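Local coordinates for protein PBP5 (Haemophilus influenzae, PDB 3A3J) that removes the C-terminal D-alanine from the peptides of cell wall precursors, acting as a serine-type D-alanyl-D-alanine carboxypeptidase, at residues I265-G273 / Y302-L313. Numbering follows the deposited sequence.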
loop_
_atom_site.group_PDB
_atom_site.type_symbol
_atom_site.label_atom_id
_atom_site.label_comp_id
_atom_site.label_asym_id
_atom_site.label_seq_id
_atom_site.Cartn_x
_atom_site.Cartn_y
_atom_site.Cartn_z
ATOM N N ILE A 265 -26.387 -3.027 -13.241
ATOM C CA ILE A 265 -26.158 -2.199 -14.391
ATOM C C ILE A 265 -26.845 -2.724 -15.671
ATOM O O ILE A 265 -26.814 -2.078 -16.704
ATOM C CB ILE A 265 -24.645 -2.080 -14.681
ATOM C CG1 ILE A 265 -24.104 -3.361 -15.250
ATOM C CG2 ILE A 265 -23.824 -1.749 -13.412
ATOM C CD1 ILE A 265 -22.631 -3.279 -15.504
ATOM N N SER A 266 -27.426 -3.903 -15.639
ATOM C CA SER A 266 -27.887 -4.487 -16.882
ATOM C C SER A 266 -28.903 -5.570 -16.580
ATOM O O SER A 266 -28.912 -6.137 -15.479
ATOM C CB SER A 266 -26.696 -5.130 -17.573
ATOM O OG SER A 266 -27.069 -5.591 -18.822
ATOM N N GLU A 267 -29.730 -5.891 -17.569
ATOM C CA GLU A 267 -30.648 -7.036 -17.454
ATOM C C GLU A 267 -30.387 -7.969 -18.620
ATOM O O GLU A 267 -30.243 -7.521 -19.780
ATOM C CB GLU A 267 -32.108 -6.600 -17.439
ATOM C CG GLU A 267 -33.073 -7.665 -16.902
ATOM C CD GLU A 267 -34.534 -7.325 -17.197
ATOM O OE1 GLU A 267 -34.951 -6.165 -17.005
ATOM O OE2 GLU A 267 -35.273 -8.220 -17.671
ATOM N N GLN A 268 -30.304 -9.259 -18.335
ATOM C CA GLN A 268 -29.961 -10.204 -19.371
ATOM C C GLN A 268 -30.968 -11.369 -19.379
ATOM O O GLN A 268 -31.403 -11.853 -18.304
ATOM C CB GLN A 268 -28.577 -10.759 -19.053
ATOM C CG GLN A 268 -28.068 -11.744 -20.040
ATOM C CD GLN A 268 -27.201 -11.096 -21.093
ATOM O OE1 GLN A 268 -27.205 -9.871 -21.267
ATOM N NE2 GLN A 268 -26.432 -11.921 -21.803
ATOM N N ARG A 269 -31.311 -11.841 -20.581
ATOM C CA ARG A 269 -32.322 -12.880 -20.723
ATOM C C ARG A 269 -31.711 -14.172 -20.151
ATOM O O ARG A 269 -30.524 -14.405 -20.284
ATOM C CB ARG A 269 -32.683 -13.019 -22.222
ATOM C CG ARG A 269 -33.262 -14.394 -22.615
ATOM C CD ARG A 269 -34.159 -14.369 -23.899
ATOM N NE ARG A 269 -35.524 -14.852 -23.598
ATOM C CZ ARG A 269 -36.450 -15.226 -24.496
ATOM N NH1 ARG A 269 -36.203 -15.209 -25.797
ATOM N NH2 ARG A 269 -37.646 -15.633 -24.081
ATOM N N VAL A 270 -32.509 -14.999 -19.510
ATOM C CA VAL A 270 -32.055 -16.320 -19.016
ATOM C C VAL A 270 -32.942 -17.477 -19.589
ATOM O O VAL A 270 -34.180 -17.352 -19.647
ATOM C CB VAL A 270 -32.149 -16.371 -17.490
ATOM C CG1 VAL A 270 -31.613 -17.743 -16.937
ATOM C CG2 VAL A 270 -31.338 -15.226 -16.914
ATOM N N TYR A 271 -32.326 -18.597 -19.969
ATOM C CA TYR A 271 -33.084 -19.707 -20.563
ATOM C C TYR A 271 -33.415 -20.750 -19.520
ATOM O O TYR A 271 -32.546 -21.166 -18.724
ATOM C CB TYR A 271 -32.294 -20.336 -21.724
ATOM C CG TYR A 271 -32.305 -19.400 -22.891
ATOM C CD1 TYR A 271 -31.354 -18.404 -23.014
ATOM C CD2 TYR A 271 -33.339 -19.442 -23.803
ATOM C CE1 TYR A 271 -31.399 -17.499 -24.059
ATOM C CE2 TYR A 271 -33.407 -18.579 -24.845
ATOM C CZ TYR A 271 -32.421 -17.594 -24.981
ATOM O OH TYR A 271 -32.487 -16.722 -26.048
ATOM N N TYR A 272 -34.695 -21.117 -19.477
ATOM C CA TYR A 272 -35.086 -22.304 -18.704
ATOM C C TYR A 272 -34.936 -22.162 -17.163
ATOM O O TYR A 272 -34.393 -23.049 -16.523
ATOM C CB TYR A 272 -34.220 -23.501 -19.158
ATOM C CG TYR A 272 -34.137 -23.726 -20.660
ATOM C CD1 TYR A 272 -35.282 -23.656 -21.477
ATOM C CD2 TYR A 272 -32.938 -24.041 -21.251
ATOM C CE1 TYR A 272 -35.207 -23.901 -22.875
ATOM C CE2 TYR A 272 -32.846 -24.287 -22.636
ATOM C CZ TYR A 272 -33.994 -24.205 -23.414
ATOM O OH TYR A 272 -33.904 -24.427 -24.732
ATOM N N GLY A 273 -35.384 -21.063 -16.558
ATOM C CA GLY A 273 -35.261 -20.938 -15.092
ATOM C C GLY A 273 -36.476 -20.277 -14.486
ATOM O O GLY A 273 -37.452 -20.030 -15.199
ATOM N N TYR A 302 -19.666 -5.896 -23.131
ATOM C CA TYR A 302 -19.683 -7.176 -22.437
ATOM C C TYR A 302 -19.066 -8.289 -23.254
ATOM O O TYR A 302 -18.900 -8.169 -24.463
ATOM C CB TYR A 302 -21.101 -7.562 -21.986
ATOM C CG TYR A 302 -21.753 -6.521 -21.116
ATOM C CD1 TYR A 302 -20.994 -5.550 -20.506
ATOM C CD2 TYR A 302 -23.121 -6.526 -20.893
ATOM C CE1 TYR A 302 -21.553 -4.587 -19.713
ATOM C CE2 TYR A 302 -23.708 -5.552 -20.086
ATOM C CZ TYR A 302 -22.899 -4.583 -19.499
ATOM O OH TYR A 302 -23.427 -3.599 -18.691
ATOM N N GLU A 303 -18.689 -9.358 -22.577
ATOM C CA GLU A 303 -18.200 -10.548 -23.232
ATOM C C GLU A 303 -18.728 -11.594 -22.327
ATOM O O GLU A 303 -17.997 -12.078 -21.455
ATOM C CB GLU A 303 -16.669 -10.650 -23.209
ATOM C CG GLU A 303 -15.957 -9.383 -23.612
ATOM C CD GLU A 303 -15.915 -9.194 -25.099
ATOM O OE1 GLU A 303 -15.834 -10.232 -25.780
ATOM O OE2 GLU A 303 -15.955 -8.033 -25.578
ATOM N N LEU A 304 -20.008 -11.906 -22.466
ATOM C CA LEU A 304 -20.525 -12.944 -21.645
ATOM C C LEU A 304 -19.595 -14.071 -21.968
ATOM O O LEU A 304 -18.992 -14.067 -23.017
ATOM C CB LEU A 304 -21.964 -13.231 -21.997
ATOM C CG LEU A 304 -22.798 -12.007 -21.628
ATOM C CD1 LEU A 304 -22.206 -11.380 -20.372
ATOM C CD2 LEU A 304 -22.854 -10.992 -22.785
ATOM N N ALA A 305 -19.389 -14.988 -21.038
ATOM C CA ALA A 305 -18.588 -16.148 -21.343
ATOM C C ALA A 305 -19.379 -17.056 -22.309
ATOM O O ALA A 305 -18.818 -17.583 -23.257
ATOM C CB ALA A 305 -18.196 -16.874 -20.078
ATOM N N ASP A 306 -20.675 -17.230 -22.097
ATOM C CA ASP A 306 -21.454 -17.978 -23.051
ATOM C C ASP A 306 -22.416 -17.073 -23.794
ATOM O O ASP A 306 -22.679 -15.946 -23.379
ATOM C CB ASP A 306 -22.157 -19.185 -22.406
ATOM C CG ASP A 306 -21.153 -20.257 -21.955
ATOM O OD1 ASP A 306 -20.239 -19.911 -21.175
ATOM O OD2 ASP A 306 -21.227 -21.437 -22.395
ATOM N N LYS A 307 -22.942 -17.562 -24.907
ATOM C CA LYS A 307 -23.786 -16.739 -25.745
ATOM C C LYS A 307 -25.019 -16.261 -25.016
ATOM O O LYS A 307 -25.355 -15.094 -25.079
ATOM C CB LYS A 307 -24.165 -17.499 -27.008
ATOM C CG LYS A 307 -22.935 -18.006 -27.750
ATOM C CD LYS A 307 -23.319 -18.681 -29.079
ATOM C CE LYS A 307 -22.203 -18.493 -30.139
ATOM N NZ LYS A 307 -20.844 -18.670 -29.532
ATOM N N ASN A 308 -25.710 -17.158 -24.339
ATOM C CA ASN A 308 -26.879 -16.742 -23.596
ATOM C C ASN A 308 -26.698 -17.329 -22.222
ATOM O O ASN A 308 -25.730 -18.076 -21.983
ATOM C CB ASN A 308 -28.148 -17.310 -24.193
ATOM C CG ASN A 308 -27.883 -18.105 -25.427
ATOM O OD1 ASN A 308 -27.690 -17.552 -26.513
ATOM N ND2 ASN A 308 -27.863 -19.426 -25.279
ATOM N N LEU A 309 -27.588 -16.997 -21.308
ATOM C CA LEU A 309 -27.413 -17.496 -19.962
ATOM C C LEU A 309 -28.449 -18.575 -19.756
ATOM O O LEU A 309 -29.630 -18.384 -20.042
ATOM C CB LEU A 309 -27.634 -16.373 -18.940
ATOM C CG LEU A 309 -26.539 -15.315 -18.861
ATOM C CD1 LEU A 309 -26.913 -14.360 -17.756
ATOM C CD2 LEU A 309 -25.128 -15.944 -18.624
ATOM N N GLN A 310 -28.019 -19.690 -19.223
ATOM C CA GLN A 310 -28.961 -20.712 -18.786
ATOM C C GLN A 310 -28.994 -20.966 -17.274
ATOM O O GLN A 310 -27.949 -21.173 -16.660
ATOM C CB GLN A 310 -28.612 -22.010 -19.490
ATOM C CG GLN A 310 -29.679 -23.129 -19.292
ATOM C CD GLN A 310 -29.344 -24.311 -20.159
ATOM O OE1 GLN A 310 -28.791 -24.130 -21.219
ATOM N NE2 GLN A 310 -29.635 -25.510 -19.706
ATOM N N ALA A 311 -30.188 -20.992 -16.703
ATOM C CA ALA A 311 -30.406 -21.398 -15.288
ATOM C C ALA A 311 -29.831 -22.790 -15.047
ATOM O O ALA A 311 -29.612 -23.533 -16.021
ATOM C CB ALA A 311 -31.895 -21.353 -14.912
ATOM N N PRO A 312 -29.482 -23.145 -13.774
ATOM C CA PRO A 312 -29.523 -22.353 -12.540
ATOM C C PRO A 312 -28.427 -21.284 -12.549
ATOM O O PRO A 312 -27.320 -21.519 -13.031
ATOM C CB PRO A 312 -29.212 -23.416 -11.442
ATOM C CG PRO A 312 -28.244 -24.330 -12.095
ATOM C CD PRO A 312 -28.784 -24.442 -13.540
ATOM N N LEU A 313 -28.743 -20.116 -12.022
ATOM C CA LEU A 313 -27.737 -19.057 -11.781
ATOM C C LEU A 313 -27.612 -18.650 -10.277
ATOM O O LEU A 313 -28.610 -18.301 -9.637
ATOM C CB LEU A 313 -28.135 -17.843 -12.583
ATOM C CG LEU A 313 -27.515 -17.579 -13.954
ATOM C CD1 LEU A 313 -26.885 -18.749 -14.523
ATOM C CD2 LEU A 313 -28.518 -16.971 -14.881
HETATM O O HOH W 1 -28.631 -14.709 -21.960
#
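In the C-terminal beta domain, Tyr271 on strand 264-271 pairs in parallel with Gln310 on the short, weakly bonded strand at about 309-310, at one border of a mixed sheet. Two backbone bonds on the same tyrosine define the pairing: its N donates to Leu309 O at 2.7 Å, with an angle of 160° at the hydrogen, and its O accepts from Ala311 N at 3.1 Å. One residue earlier the pairing is already wider, and a water takes over, donating to Arg269 O and accepting from Leu309 N. Val270 and Leu309 turn to the buried face. Val270 sends CG1 past Ala311 and against Leu313 CD2, 3.8 Å off, the two side chains meeting tip to tip; Val342 covers this group. Tyr271 and Gln310 point to the other face. The Tyr271 ring lies obliquely against Asn308, Tyr271 CE1 lying 3.3 Å from Asn308 CB, while Tyr272 turns its ring edge to the Gln310 amide, the planes 88° apart. Upstream of the pairing the two chains lie farther apart: the axes of 265-271 and 302-304 come no nearer than 11.9 Å, and side chains alone span the gap. Gln268, bent at chi2 (94°), crosses Leu309 with CG and brings NE2 to 3.6 Å from Leu304 CG; farther along, the Tyr302 ring presents its edge to Ser266 OG, and its OH meets Ile265 CD1. Ile265 and Ser266 both pair with Leu280 of the neighbouring antiparallel strand 277-281, a classic beta bulge. A short parallel edge strand, water-bridged at Leu309 and backed by an apolar layer, thus extends an otherwise antiparallel sheet.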